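Local atomic coordinates of DocCel5: Type I dockerin repeat domain from A. cellulolyticus family 5 endoglucanase WP_010249057 S51I, L52N mutant (Acetivibrio cellulolyticus, PDB entry 5NRM), a protein that probably docks a family 5 endoglucanase onto a scaffoldin by binding a type I cohesin, helping to assemble the cellulosome. Residues B[2-7]-B[13-18]. Numbering follows the deposited sequence.
Sequences PGDVDG and SIDFAL. With CA (calcium ion), chain C.
In the first calcium-binding loop of this dockerin, D4 and D6 meet D15 around one calcium ion. D15 is bidentate: OD1 lies 2.5 Å and OD2 2.4 Å from the metal. D4 and D6 each give a single oxygen, with D4 OD1 at 2.3 Å, and the D6 carboxylate is turned 71° from that of D15. D6 CG lies between its backbone N and carbonyl carbon (chi1 64°), which turns the carboxylate in to the calcium. N8 OD1, the carbonyl O of S10 and a water bring the coordination number to seven. D6 OD1 binds the metal directly, while D6 OD2 holds the metal-bound water from the second shell, accepting its hydrogen bond at 2.8 Å.

This is the EF-hand-like loop and helix of a type I dockerin repeat: residues 2-7 begin the loop, and D15 closes it from the first turn of helix 13-23. D6 N donates to D15 OD1 at 3.1 Å, nearly along the C-O axis, and D15 OD2 accepts from N12 N, which helps fix the rotation of the carboxylate. D4 OD2, in turn, takes the N-H of G9.

Beside the metal the packing turns apolar. V5 CG2 rests on L18 CB at 3.8 Å, while L18 CD1 reaches D6 CB at 3.6 Å. At the cohesin-dockerin interface, S13 OG hydrogen-bonds D36 and T34 of the other chain, the cohesin, and I14 packs on that same T34.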
# COMPACT_ATOMS: atom_id res chain seq x y z
N PRO B 2 -1.54 18.31 -8.92
CA PRO B 2 -1.20 17.18 -9.85
C PRO B 2 -1.21 15.81 -9.12
O PRO B 2 -0.68 15.71 -8.01
CB PRO B 2 0.20 17.54 -10.37
CG PRO B 2 0.23 19.02 -10.28
CD PRO B 2 -0.55 19.39 -9.03
N GLY B 3 -1.89 14.83 -9.69
CA GLY B 3 -2.08 13.51 -9.10
C GLY B 3 -3.40 13.34 -8.38
O GLY B 3 -3.89 12.25 -8.27
N ASP B 4 -4.00 14.44 -7.98
CA ASP B 4 -5.21 14.33 -7.12
C ASP B 4 -6.43 14.36 -8.08
O ASP B 4 -7.21 15.32 -8.13
CB ASP B 4 -5.28 15.47 -6.12
CG ASP B 4 -6.46 15.32 -5.16
OD1 ASP B 4 -7.01 14.24 -5.16
OD2 ASP B 4 -6.84 16.32 -4.50
N VAL B 5 -6.60 13.30 -8.86
CA VAL B 5 -7.66 13.25 -9.86
C VAL B 5 -9.09 13.23 -9.32
O VAL B 5 -9.95 13.65 -10.04
CB VAL B 5 -7.44 12.07 -10.89
CG1 VAL B 5 -6.09 12.19 -11.56
CG2 VAL B 5 -7.62 10.73 -10.28
N ASP B 6 -9.32 12.84 -8.06
CA ASP B 6 -10.69 12.94 -7.52
C ASP B 6 -10.86 14.20 -6.70
O ASP B 6 -11.95 14.44 -6.24
CB ASP B 6 -11.14 11.74 -6.69
CG ASP B 6 -10.33 11.53 -5.40
OD1 ASP B 6 -9.56 12.37 -5.00
OD2 ASP B 6 -10.59 10.44 -4.84
N GLY B 7 -9.83 15.03 -6.55
CA GLY B 7 -10.00 16.33 -5.92
C GLY B 7 -10.15 16.32 -4.42
O GLY B 7 -10.49 17.38 -3.86
N SER B 13 -4.32 5.71 -3.57
CA SER B 13 -4.59 4.60 -4.46
C SER B 13 -5.98 4.65 -5.13
O SER B 13 -6.22 4.00 -6.15
CB SER B 13 -4.44 3.26 -3.71
OG SER B 13 -5.34 3.18 -2.59
N ILE B 14 -6.87 5.47 -4.57
CA ILE B 14 -8.16 5.72 -5.28
C ILE B 14 -7.95 6.64 -6.51
O ILE B 14 -8.53 6.37 -7.56
CB ILE B 14 -9.25 6.22 -4.31
CG1 ILE B 14 -9.61 5.04 -3.33
CG2 ILE B 14 -10.41 6.78 -5.10
CD1 ILE B 14 -10.59 5.40 -2.21
N ASP B 15 -7.05 7.62 -6.43
CA ASP B 15 -6.66 8.39 -7.63
C ASP B 15 -6.01 7.44 -8.64
O ASP B 15 -6.32 7.48 -9.84
CB ASP B 15 -5.65 9.48 -7.26
CG ASP B 15 -6.23 10.48 -6.28
OD1 ASP B 15 -7.23 11.14 -6.61
OD2 ASP B 15 -5.68 10.60 -5.15
N PHE B 16 -5.13 6.53 -8.16
CA PHE B 16 -4.51 5.56 -9.07
C PHE B 16 -5.52 4.67 -9.77
O PHE B 16 -5.41 4.43 -10.95
CB PHE B 16 -3.59 4.72 -8.18
CG PHE B 16 -2.61 3.77 -8.85
CD1 PHE B 16 -1.77 4.18 -9.83
CD2 PHE B 16 -2.49 2.50 -8.38
CE1 PHE B 16 -0.83 3.32 -10.35
CE2 PHE B 16 -1.56 1.60 -8.93
CZ PHE B 16 -0.73 2.03 -9.93
N ALA B 17 -6.51 4.21 -9.03
CA ALA B 17 -7.62 3.47 -9.61
C ALA B 17 -8.45 4.22 -10.65
O ALA B 17 -8.83 3.69 -11.73
CB ALA B 17 -8.50 2.93 -8.51
N LEU B 18 -8.73 5.47 -10.36
CA LEU B 18 -9.46 6.27 -11.29
C LEU B 18 -8.64 6.48 -12.56
O LEU B 18 -9.18 6.44 -13.65
CB LEU B 18 -9.82 7.63 -10.70
CG LEU B 18 -10.90 7.54 -9.59
CD1 LEU B 18 -10.98 8.80 -8.81
CD2 LEU B 18 -12.30 7.25 -10.11
CA CA C . -7.30 12.12 -4.27
O HOH W 1 -8.23 10.05 -3.46